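Local coordinates for sister chromatid cohesion protein (Chaetomium thermophilum, PDB 5T8V), which probably loads cohesin onto chromatin, the present chain being the C-terminal, helical HEAT-repeat part of the loader Scc2, at residues Q263-N268 and Q273-E278; R293-K296 and S302-P305; N418-A423 and D526-S531. All blocks are in the same frame, centred on the assembly; numbering follows the deposited sequence.

Interaction 1 (Q263-N268 and Q273-E278); sequences QIFLLN and QGIIDE
Ile264 and Phe265 meet Ile275 and Ile276 where two successive helices, 247-267 and 272-282, turn back on each other as an antiparallel helical hairpin within this HEAT-repeat protein. Their short segments run at 150° to one another with axes 10.2 Å apart, a gap that branched and aromatic side chains are large enough to fill. Ile264 takes the smaller share: its CG2 methyl stands 4.1 Å from CD1 of Ile275, while helices 190-213 and 218-232 cover it from elsewhere. Phe265 does most of the work. Its CG lies anti to the backbone N (chi1 -179°), which swings the ring across toward the second helix, although the CA-CB bond itself does not point there. The Ile275 methyl CD1 reaches in to the helix backbone, 3.6 Å from Phe265 CA, and meets the ring obliquely. Ile276 completes the apolar contact from the other helix, with its CD1 3.5 Å from CE2 of the Phe265 ring. Arg272 hydrogen-bonds to the backbone O atoms of both Phe265 and Leu266, beside the turn between the helices. At the segment's end, Asn268 ND2 makes a weak hydrogen bond, 3.3 Å long, back to Ile264 O.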
ATOM      1  N   GLN A 263      41.944  -6.657  21.693  1.00 19.50           N
ATOM      2  CA  GLN A 263      43.400  -6.702  21.623  1.00 20.03           C
ATOM      3  C   GLN A 263      43.870  -7.813  20.694  1.00 20.10           C
ATOM      4  O   GLN A 263      44.656  -7.572  19.773  1.00 19.34           O
ATOM      5  CB  GLN A 263      43.980  -6.877  23.023  1.00 21.08           C
ATOM      6  CG  GLN A 263      44.315  -5.563  23.683  1.00 22.52           C
ATOM      7  CD  GLN A 263      45.659  -5.036  23.243  1.00 24.23           C
ATOM      8  OE1 GLN A 263      46.693  -5.521  23.691  1.00 26.46           O
ATOM      9  NE2 GLN A 263      45.655  -4.049  22.356  1.00 23.02           N
ATOM     10  N   ILE A 264      43.397  -9.041  20.920  1.00 17.19           N
ATOM     11  CA  ILE A 264      43.767 -10.146  20.038  1.00 18.10           C
ATOM     12  C   ILE A 264      43.417  -9.808  18.593  1.00 17.86           C
ATOM     13  O   ILE A 264      44.207 -10.047  17.671  1.00 18.52           O
ATOM     14  CB  ILE A 264      43.081 -11.446  20.499  1.00 18.73           C
ATOM     15  CG1 ILE A 264      43.521 -11.802  21.922  1.00 19.12           C
ATOM     16  CG2 ILE A 264      43.395 -12.593  19.533  1.00 19.87           C
ATOM     17  CD1 ILE A 264      42.782 -12.986  22.525  1.00 19.81           C
ATOM     18  N   PHE A 265      42.229  -9.239  18.380  1.00 19.23           N
ATOM     19  CA  PHE A 265      41.782  -8.889  17.036  1.00 19.16           C
ATOM     20  C   PHE A 265      42.703  -7.868  16.386  1.00 19.74           C
ATOM     21  O   PHE A 265      42.911  -7.904  15.168  1.00 19.49           O
ATOM     22  CB  PHE A 265      40.351  -8.353  17.109  1.00 18.40           C
ATOM     23  CG  PHE A 265      39.764  -7.976  15.779  1.00 18.52           C
ATOM     24  CD1 PHE A 265      39.950  -6.706  15.259  1.00 15.28           C
ATOM     25  CD2 PHE A 265      39.004  -8.883  15.062  1.00 19.27           C
ATOM     26  CE1 PHE A 265      39.404  -6.354  14.043  1.00 15.17           C
ATOM     27  CE2 PHE A 265      38.454  -8.534  13.843  1.00 20.63           C
ATOM     28  CZ  PHE A 265      38.654  -7.267  13.334  1.00 15.63           C
ATOM     29  N   LEU A 266      43.267  -6.956  17.177  1.00 23.15           N
ATOM     30  CA  LEU A 266      44.070  -5.874  16.625  1.00 25.08           C
ATOM     31  C   LEU A 266      45.485  -6.332  16.286  1.00 28.19           C
ATOM     32  O   LEU A 266      46.011  -5.990  15.222  1.00 29.52           O
ATOM     33  CB  LEU A 266      44.100  -4.711  17.616  1.00 26.06           C
ATOM     34  CG  LEU A 266      44.980  -3.500  17.304  1.00 27.86           C
ATOM     35  CD1 LEU A 266      44.364  -2.266  17.927  1.00 27.02           C
ATOM     36  CD2 LEU A 266      46.401  -3.690  17.833  1.00 29.89           C
ATOM     37  N   LEU A 267      46.116  -7.100  17.170  1.00 46.25           N
ATOM     38  CA  LEU A 267      47.512  -7.482  17.003  1.00 49.31           C
ATOM     39  C   LEU A 267      47.710  -8.654  16.048  1.00 49.58           C
ATOM     40  O   LEU A 267      48.845  -9.116  15.895  1.00 52.11           O
ATOM     41  CB  LEU A 267      48.126  -7.822  18.365  1.00 49.25           C
ATOM     42  CG  LEU A 267      48.345  -6.632  19.300  1.00 48.73           C
ATOM     43  CD1 LEU A 267      47.750  -6.908  20.670  1.00 48.87           C
ATOM     44  CD2 LEU A 267      49.825  -6.308  19.417  1.00 49.60           C
ATOM     45  N   ASN A 268      46.655  -9.141  15.399  1.00 28.91           N
ATOM     46  CA  ASN A 268      46.751 -10.277  14.482  1.00 28.78           C
ATOM     47  C   ASN A 268      45.789 -10.071  13.322  1.00 26.41           C
ATOM     48  O   ASN A 268      44.667 -10.591  13.320  1.00 25.24           O
ATOM     49  CB  ASN A 268      46.458 -11.592  15.207  1.00 29.52           C
ATOM     50  CG  ASN A 268      47.482 -11.904  16.278  1.00 30.09           C
ATOM     51  OD1 ASN A 268      48.513 -12.519  16.006  1.00 31.21           O
ATOM     52  ND2 ASN A 268      47.204 -11.477  17.505  1.00 29.70           N
ATOM     53  N   GLN A 273      39.115 -11.872  10.350  1.00 21.82           N
ATOM     54  CA  GLN A 273      37.898 -12.472   9.814  1.00 21.55           C
ATOM     55  C   GLN A 273      37.545 -13.762  10.539  1.00 23.25           C
ATOM     56  O   GLN A 273      36.361 -14.079  10.703  1.00 22.18           O
ATOM     57  CB  GLN A 273      38.057 -12.740   8.317  1.00 22.33           C
ATOM     58  CG  GLN A 273      36.806 -13.299   7.656  1.00 24.83           C
ATOM     59  CD  GLN A 273      37.006 -13.626   6.187  1.00 27.19           C
ATOM     60  OE1 GLN A 273      38.083 -13.412   5.629  1.00 28.16           O
ATOM     61  NE2 GLN A 273      35.965 -14.153   5.554  1.00 28.23           N
ATOM     62  N   GLY A 274      38.547 -14.517  10.981  1.00 31.61           N
ATOM     63  CA  GLY A 274      38.284 -15.720  11.742  1.00 33.96           C
ATOM     64  C   GLY A 274      37.590 -15.398  13.047  1.00 34.39           C
ATOM     65  O   GLY A 274      36.500 -15.908  13.328  1.00 37.27           O
ATOM     66  N   ILE A 275      38.213 -14.529  13.842  1.00 24.33           N
ATOM     67  CA  ILE A 275      37.689 -14.146  15.147  1.00 22.40           C
ATOM     68  C   ILE A 275      36.214 -13.793  15.003  1.00 22.39           C
ATOM     69  O   ILE A 275      35.340 -14.487  15.539  1.00 23.67           O
ATOM     70  CB  ILE A 275      38.494 -12.973  15.735  1.00 20.46           C
ATOM     71  CG1 ILE A 275      39.938 -13.410  15.993  1.00 21.36           C
ATOM     72  CG2 ILE A 275      37.857 -12.465  17.022  1.00 20.05           C
ATOM     73  CD1 ILE A 275      40.889 -12.266  16.244  1.00 21.38           C
ATOM     74  N   ILE A 276      35.936 -12.722  14.259  1.00 19.30           N
ATOM     75  CA  ILE A 276      34.571 -12.297  13.979  1.00 19.04           C
ATOM     76  C   ILE A 276      33.733 -13.524  13.660  1.00 20.39           C
ATOM     77  O   ILE A 276      32.738 -13.803  14.339  1.00 20.76           O
ATOM     78  CB  ILE A 276      34.532 -11.279  12.824  1.00 18.35           C
ATOM     79  CG1 ILE A 276      35.164  -9.958  13.271  1.00 17.15           C
ATOM     80  CG2 ILE A 276      33.095 -11.050  12.349  1.00 18.44           C
ATOM     81  CD1 ILE A 276      35.360  -8.952  12.159  1.00 16.63           C
ATOM     82  N   ASP A 277      34.154 -14.284  12.646  1.00 29.71           N
ATOM     83  CA  ASP A 277      33.375 -15.436  12.210  1.00 31.94           C
ATOM     84  C   ASP A 277      32.979 -16.302  13.397  1.00 33.81           C
ATOM     85  O   ASP A 277      31.791 -16.548  13.636  1.00 34.99           O
ATOM     86  CB  ASP A 277      34.163 -16.247  11.180  1.00 34.12           C
ATOM     87  CG  ASP A 277      34.019 -15.696   9.771  1.00 36.59           C
ATOM     88  OD1 ASP A 277      33.706 -14.494   9.624  1.00 35.79           O
ATOM     89  OD2 ASP A 277      34.219 -16.467   8.807  1.00 38.80           O
ATOM     90  N   GLU A 278      33.961 -16.748  14.183  1.00 39.89           N
ATOM     91  CA  GLU A 278      33.621 -17.654  15.273  1.00 42.79           C
ATOM     92  C   GLU A 278      32.751 -16.951  16.308  1.00 41.71           C
ATOM     93  O   GLU A 278      31.788 -17.538  16.816  1.00 43.65           O
ATOM     94  CB  GLU A 278      34.882 -18.246  15.907  1.00 45.81           C
ATOM     95  CG  GLU A 278      35.954 -17.263  16.322  1.00 47.35           C
ATOM     96  CD  GLU A 278      37.243 -17.961  16.719  1.00 50.08           C
ATOM     97  OE1 GLU A 278      37.300 -19.206  16.618  1.00 51.35           O
ATOM     98  OE2 GLU A 278      38.200 -17.266  17.127  1.00 50.41           O
TER

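Interaction 2 (R293-K296 and S302-P305); sequences RTFK and SIQP
Phe295 and Ile303 form the hydrogen-bonded pair of a small antiparallel beta hairpin, strands 295-296 and 302-303, a rare piece of sheet in an otherwise helical chain. Phe295 N donates to Ile303 O at 2.9 Å, nearly in line with the C=O, and Ile303 N returns a bond with a straighter N-H...O angle to Phe295 O at 3.1 Å. Their side chains lie next to each other on the same side of the sheet and point the same way, Phe295 CD2 being 4.0 Å from Ile303 CG1; two bulky apolar residues suit this face because it turns toward helices. The non-hydrogen-bonded pair, Lys296 and Ser302, occupies the other face. Here the lysine chain bends at its second torsion (chi2 -62°), folding back so that NZ reaches Ser302 OG at 3.2 Å. The small serine lets the aliphatic part of the lysine pass close by and still offers it an oxygen. An alanine here has no hydroxyl, and the Lys296 ammonium, left without that partner, would probably be freer to swing out into solvent. Arg293 runs its extended chain alongside the second strand, where its CB lies 3.6 Å from Ile303 C and its CD 3.6 Å from Ser302 O. Farther along, the hairpin runs into helix 305-315, with Gln304 at the N-cap position and Pro305, a residue well suited to a helix's first turn, placing its CA 3.9 Å from CB of Phe295. Around this core, Phe295 and Pro305 pack on Arg254 and Met258 of helix 247-267. On helix 402-414, Asp411 uses both carboxylate oxygens: OD1 forms a salt bridge with Arg293 NE, and OD2 accepts a hydrogen bond from Gln304 N.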
ATOM      1  N   ARG A 293      19.140  -8.129  25.332  1.00 53.55           N
ATOM      2  CA  ARG A 293      19.981  -6.931  25.296  1.00 49.44           C
ATOM      3  C   ARG A 293      20.340  -6.567  26.732  1.00 47.94           C
ATOM      4  O   ARG A 293      19.616  -5.842  27.415  1.00 49.58           O
ATOM      5  CB  ARG A 293      19.260  -5.797  24.580  1.00 49.28           C
ATOM      6  CG  ARG A 293      18.729  -6.187  23.207  1.00 49.77           C
ATOM      7  CD  ARG A 293      18.021  -5.030  22.532  1.00 50.58           C
ATOM      8  NE  ARG A 293      17.577  -5.372  21.181  1.00 51.37           N
ATOM      9  CZ  ARG A 293      16.397  -5.906  20.882  1.00 53.02           C
ATOM     10  NH1 ARG A 293      15.511  -6.172  21.836  1.00 54.22           N
ATOM     11  NH2 ARG A 293      16.096  -6.174  19.617  1.00 52.91           N
ATOM     12  N   THR A 294      21.481  -7.078  27.191  1.00 33.59           N
ATOM     13  CA  THR A 294      21.910  -6.927  28.575  1.00 32.31           C
ATOM     14  C   THR A 294      23.123  -6.014  28.723  1.00 29.82           C
ATOM     15  O   THR A 294      23.734  -5.982  29.796  1.00 30.47           O
ATOM     16  CB  THR A 294      22.223  -8.301  29.178  1.00 33.01           C
ATOM     17  OG1 THR A 294      23.391  -8.848  28.552  1.00 31.39           O
ATOM     18  CG2 THR A 294      21.052  -9.255  28.973  1.00 34.79           C
ATOM     19  N   PHE A 295      23.485  -5.273  27.679  1.00 28.29           N
ATOM     20  CA  PHE A 295      24.630  -4.363  27.709  1.00 26.42           C
ATOM     21  C   PHE A 295      24.087  -2.937  27.745  1.00 26.34           C
ATOM     22  O   PHE A 295      23.640  -2.407  26.724  1.00 26.03           O
ATOM     23  CB  PHE A 295      25.533  -4.593  26.502  1.00 25.10           C
ATOM     24  CG  PHE A 295      26.836  -3.849  26.564  1.00 23.48           C
ATOM     25  CD1 PHE A 295      27.939  -4.405  27.189  1.00 21.95           C
ATOM     26  CD2 PHE A 295      26.963  -2.599  25.985  1.00 24.00           C
ATOM     27  CE1 PHE A 295      29.136  -3.727  27.240  1.00 20.76           C
ATOM     28  CE2 PHE A 295      28.163  -1.916  26.035  1.00 22.70           C
ATOM     29  CZ  PHE A 295      29.250  -2.481  26.662  1.00 20.43           C
ATOM     30  N   LYS A 296      24.128  -2.321  28.922  1.00 35.63           N
ATOM     31  CA  LYS A 296      23.568  -0.990  29.102  1.00 37.07           C
ATOM     32  C   LYS A 296      24.539   0.067  28.601  1.00 35.95           C
ATOM     33  O   LYS A 296      25.746  -0.009  28.847  1.00 35.41           O
ATOM     34  CB  LYS A 296      23.242  -0.738  30.573  1.00 39.46           C
ATOM     35  CG  LYS A 296      22.348  -1.792  31.211  1.00 43.07           C
ATOM     36  CD  LYS A 296      20.983  -1.864  30.542  1.00 45.53           C
ATOM     37  CE  LYS A 296      20.101  -2.905  31.214  1.00 48.99           C
ATOM     38  NZ  LYS A 296      18.756  -3.006  30.582  1.00 50.98           N
ATOM     39  N   SER A 302      19.911  -0.024  25.450  1.00 44.06           N
ATOM     40  CA  SER A 302      20.515  -1.323  25.705  1.00 43.46           C
ATOM     41  C   SER A 302      20.681  -2.087  24.401  1.00 41.87           C
ATOM     42  O   SER A 302      19.807  -2.047  23.529  1.00 42.73           O
ATOM     43  CB  SER A 302      19.666  -2.141  26.682  1.00 47.28           C
ATOM     44  OG  SER A 302      19.418  -1.409  27.869  1.00 50.43           O
ATOM     45  N   ILE A 303      21.814  -2.779  24.279  1.00 29.25           N
ATOM     46  CA  ILE A 303      22.108  -3.648  23.150  1.00 26.72           C
ATOM     47  C   ILE A 303      22.627  -4.967  23.703  1.00 25.61           C
ATOM     48  O   ILE A 303      23.034  -5.063  24.861  1.00 25.12           O
ATOM     49  CB  ILE A 303      23.139  -3.026  22.183  1.00 24.24           C
ATOM     50  CG1 ILE A 303      24.373  -2.553  22.958  1.00 23.10           C
ATOM     51  CG2 ILE A 303      22.508  -1.879  21.406  1.00 24.75           C
ATOM     52  CD1 ILE A 303      25.513  -2.087  22.082  1.00 21.67           C
ATOM     53  N   GLN A 304      22.599  -5.994  22.862  1.00 28.14           N
ATOM     54  CA  GLN A 304      23.197  -7.245  23.306  1.00 29.10           C
ATOM     55  C   GLN A 304      24.720  -7.153  23.208  1.00 27.03           C
ATOM     56  O   GLN A 304      25.246  -6.530  22.282  1.00 24.99           O
ATOM     57  CB  GLN A 304      22.681  -8.426  22.484  1.00 31.94           C
ATOM     58  CG  GLN A 304      22.773  -8.262  20.986  1.00 34.18           C
ATOM     59  CD  GLN A 304      22.348  -9.512  20.243  1.00 38.89           C
ATOM     60  OE1 GLN A 304      22.275 -10.598  20.818  1.00 40.77           O
ATOM     61  NE2 GLN A 304      22.055  -9.364  18.956  1.00 40.46           N
ATOM     62  N   PRO A 305      25.450  -7.762  24.148  1.00 30.10           N
ATOM     63  CA  PRO A 305      26.898  -7.504  24.227  1.00 28.07           C
ATOM     64  C   PRO A 305      27.659  -7.892  22.974  1.00 27.16           C
ATOM     65  O   PRO A 305      28.678  -7.262  22.660  1.00 26.66           O
ATOM     66  CB  PRO A 305      27.330  -8.345  25.437  1.00 28.68           C
ATOM     67  CG  PRO A 305      26.324  -9.434  25.512  1.00 30.76           C
ATOM     68  CD  PRO A 305      25.027  -8.817  25.084  1.00 31.99           C
TER

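Interaction 3 (N418-A423 and D526-S531); sequences NPDWPA and DAQLSS
Trp421 and Gln528 meet with their side chains crossing at about a right angle, yet the flat groups at their ends are nearly parallel, the indole and amide planes being only 18° apart. The amide carbon CD of Gln528 lies over one face of the indole, 4.0 Å above its plane and displaced toward the rim. Nearest to the ring is the methylene before it: Gln528 CG is 3.7 Å from CH2 of Trp421. This placement follows from the glutamine chain, which leaves the helix with CG anti to the backbone N (chi1 180°) and then bends at chi2 (-81°), laying its flank along the six-membered ring. A long chain with an apolar middle and a flat polar end fits such a spot, because its methylenes can cover an aromatic face while the amide stays beside the loop backbone. Met311 and Arg312 of helix 305-315 also touch the indole.

Asp420 and Leu529 make the second half of the contact. The leucine methyl CD1 comes up against the carboxylate, 3.4 Å from Asp420 CG, and the two side chains run at a slant to each other. The acid is buried, and its charge is answered by a salt bridge from OD2 to Arg520, whose side chain also touches Leu529.

Asn418 braces the loop from which Asp420 and Trp421 project: its OD1 accepts from Asp420 N at 2.9 Å, and its backbone O from Trp421 N. The arrangement is thus an Asx turn overlapping a type I beta turn, set in an inter-helix loop of the HEAT-repeat solenoid and packed on the first turn of helix 527-550.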
ATOM      1  N   ASN A 418      24.670   7.537  18.031  1.00 11.24           N
ATOM      2  CA  ASN A 418      25.425   7.587  19.273  1.00 11.64           C
ATOM      3  C   ASN A 418      26.892   7.825  18.949  1.00 12.62           C
ATOM      4  O   ASN A 418      27.528   6.949  18.342  1.00 12.25           O
ATOM      5  CB  ASN A 418      25.257   6.289  20.056  1.00 12.01           C
ATOM      6  CG  ASN A 418      25.820   6.380  21.457  1.00 14.64           C
ATOM      7  OD1 ASN A 418      26.807   7.077  21.697  1.00 14.45           O
ATOM      8  ND2 ASN A 418      25.191   5.683  22.393  1.00 16.72           N
ATOM      9  N   PRO A 419      27.479   8.968  19.320  1.00 13.63           N
ATOM     10  CA  PRO A 419      28.888   9.210  18.961  1.00 14.22           C
ATOM     11  C   PRO A 419      29.853   8.218  19.580  1.00 15.35           C
ATOM     12  O   PRO A 419      30.993   8.115  19.112  1.00 15.06           O
ATOM     13  CB  PRO A 419      29.143  10.636  19.469  1.00 13.98           C
ATOM     14  CG  PRO A 419      28.100  10.871  20.506  1.00 13.77           C
ATOM     15  CD  PRO A 419      26.899  10.102  20.060  1.00 13.72           C
ATOM     16  N   ASP A 420      29.439   7.487  20.619  1.00 26.16           N
ATOM     17  CA  ASP A 420      30.280   6.436  21.182  1.00 28.75           C
ATOM     18  C   ASP A 420      30.442   5.259  20.236  1.00 27.18           C
ATOM     19  O   ASP A 420      31.337   4.431  20.445  1.00 27.69           O
ATOM     20  CB  ASP A 420      29.690   5.926  22.497  1.00 32.40           C
ATOM     21  CG  ASP A 420      29.792   6.938  23.612  1.00 35.67           C
ATOM     22  OD1 ASP A 420      30.016   8.131  23.322  1.00 36.36           O
ATOM     23  OD2 ASP A 420      29.641   6.536  24.785  1.00 37.99           O
ATOM     24  N   TRP A 421      29.605   5.161  19.205  1.00 21.74           N
ATOM     25  CA  TRP A 421      29.517   3.959  18.376  1.00 21.07           C
ATOM     26  C   TRP A 421      29.463   4.347  16.903  1.00 18.57           C
ATOM     27  O   TRP A 421      28.474   4.092  16.210  1.00 18.49           O
ATOM     28  CB  TRP A 421      28.299   3.133  18.780  1.00 22.09           C
ATOM     29  CG  TRP A 421      28.378   2.628  20.183  1.00 24.37           C
ATOM     30  CD1 TRP A 421      27.727   3.124  21.272  1.00 25.87           C
ATOM     31  CD2 TRP A 421      29.170   1.528  20.653  1.00 25.45           C
ATOM     32  NE1 TRP A 421      28.060   2.401  22.393  1.00 27.09           N
ATOM     33  CE2 TRP A 421      28.944   1.415  22.039  1.00 26.23           C
ATOM     34  CE3 TRP A 421      30.046   0.629  20.037  1.00 25.25           C
ATOM     35  CZ2 TRP A 421      29.559   0.438  22.818  1.00 26.36           C
ATOM     36  CZ3 TRP A 421      30.656  -0.341  20.813  1.00 26.05           C
ATOM     37  CH2 TRP A 421      30.410  -0.428  22.189  1.00 26.24           C
ATOM     38  N   PRO A 422      30.532   4.962  16.385  1.00  9.23           N
ATOM     39  CA  PRO A 422      30.536   5.362  14.969  1.00  8.65           C
ATOM     40  C   PRO A 422      30.519   4.198  13.989  1.00  8.48           C
ATOM     41  O   PRO A 422      30.304   4.432  12.793  1.00  8.20           O
ATOM     42  CB  PRO A 422      31.829   6.180  14.838  1.00  8.65           C
ATOM     43  CG  PRO A 422      32.684   5.738  15.967  1.00  9.15           C
ATOM     44  CD  PRO A 422      31.745   5.410  17.088  1.00  9.56           C
ATOM     45  N   ALA A 423      30.731   2.963  14.442  1.00 12.45           N
ATOM     46  CA  ALA A 423      30.674   1.819  13.541  1.00  9.86           C
ATOM     47  C   ALA A 423      29.250   1.431  13.168  1.00  9.95           C
ATOM     48  O   ALA A 423      29.067   0.637  12.238  1.00 11.95           O
ATOM     49  CB  ALA A 423      31.381   0.618  14.168  1.00 11.39           C
ATOM     50  N   ASP A 526      39.364   4.528  28.991  1.00 55.92           N
ATOM     51  CA  ASP A 526      38.278   3.781  28.364  1.00 52.21           C
ATOM     52  C   ASP A 526      38.691   3.388  26.949  1.00 44.83           C
ATOM     53  O   ASP A 526      38.774   4.238  26.058  1.00 41.89           O
ATOM     54  CB  ASP A 526      37.005   4.621  28.351  1.00 53.10           C
ATOM     55  CG  ASP A 526      35.749   3.778  28.243  1.00 53.08           C
ATOM     56  OD1 ASP A 526      35.831   2.652  27.709  1.00 53.01           O
ATOM     57  OD2 ASP A 526      34.679   4.243  28.694  1.00 53.15           O
ATOM     58  N   ALA A 527      38.956   2.096  26.743  1.00 27.88           N
ATOM     59  CA  ALA A 527      39.409   1.627  25.438  1.00 26.22           C
ATOM     60  C   ALA A 527      38.330   1.812  24.377  1.00 23.92           C
ATOM     61  O   ALA A 527      38.624   2.211  23.243  1.00 22.40           O
ATOM     62  CB  ALA A 527      39.826   0.160  25.526  1.00 27.18           C
ATOM     63  N   GLN A 528      37.077   1.523  24.726  1.00 44.84           N
ATOM     64  CA  GLN A 528      35.985   1.675  23.770  1.00 40.18           C
ATOM     65  C   GLN A 528      35.860   3.124  23.311  1.00 38.81           C
ATOM     66  O   GLN A 528      35.789   3.408  22.107  1.00 37.76           O
ATOM     67  CB  GLN A 528      34.682   1.183  24.405  1.00 39.41           C
ATOM     68  CG  GLN A 528      33.458   1.293  23.514  1.00 38.60           C
ATOM     69  CD  GLN A 528      32.866   2.686  23.504  1.00 39.26           C
ATOM     70  OE1 GLN A 528      32.930   3.388  22.494  1.00 38.00           O
ATOM     71  NE2 GLN A 528      32.288   3.096  24.631  1.00 41.05           N
ATOM     72  N   LEU A 529      35.842   4.059  24.261  1.00 30.26           N
ATOM     73  CA  LEU A 529      35.639   5.461  23.917  1.00 29.58           C
ATOM     74  C   LEU A 529      36.823   6.018  23.132  1.00 27.80           C
ATOM     75  O   LEU A 529      36.640   6.819  22.206  1.00 26.41           O
ATOM     76  CB  LEU A 529      35.397   6.273  25.191  1.00 32.37           C
ATOM     77  CG  LEU A 529      34.443   7.467  25.118  1.00 32.84           C
ATOM     78  CD1 LEU A 529      33.067   7.079  24.584  1.00 31.53           C
ATOM     79  CD2 LEU A 529      34.306   8.087  26.499  1.00 35.74           C
ATOM     80  N   SER A 530      38.044   5.604  23.478  1.00 25.28           N
ATOM     81  CA  SER A 530      39.210   6.068  22.733  1.00 24.48           C
ATOM     82  C   SER A 530      39.245   5.477  21.331  1.00 22.34           C
ATOM     83  O   SER A 530      39.713   6.134  20.393  1.00 21.51           O
ATOM     84  CB  SER A 530      40.491   5.723  23.490  1.00 26.85           C
ATOM     85  OG  SER A 530      40.630   4.324  23.637  1.00 28.08           O
ATOM     86  N   SER A 531      38.759   4.246  21.164  1.00 25.58           N
ATOM     87  CA  SER A 531      38.632   3.685  19.824  1.00 24.56           C
ATOM     88  C   SER A 531      37.622   4.478  19.006  1.00 22.51           C
ATOM     89  O   SER A 531      37.869   4.807  17.839  1.00 21.31           O
ATOM     90  CB  SER A 531      38.225   2.213  19.905  1.00 25.78           C
ATOM     91  OG  SER A 531      36.872   2.085  20.311  1.00 26.62           O
TER

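How the interactions relate
Helix 305-315 touches all three sites: Leu313 receives Phe265 and Ile276 of interaction 1, Ala308 receives Phe295 and Ile303 of interaction 2, and Met311 and Arg312 touch Trp421 of interaction 3. Interactions 2 and 3 meet directly, their centres 15 Å apart, as Phe295 CE2 packs 4.2 Å from Trp421 CZ2. Interaction 1 stands apart from both, its centre 21 Å from that of interaction 2 and 18 Å from that of interaction 3, with nearest atoms about 11 Å and 8 Å away. Helix 247-267 nevertheless spans part of this gap, contributing Phe265 to interaction 1 and, nearer its start, Arg254 and Met258 to the surroundings of the hairpin.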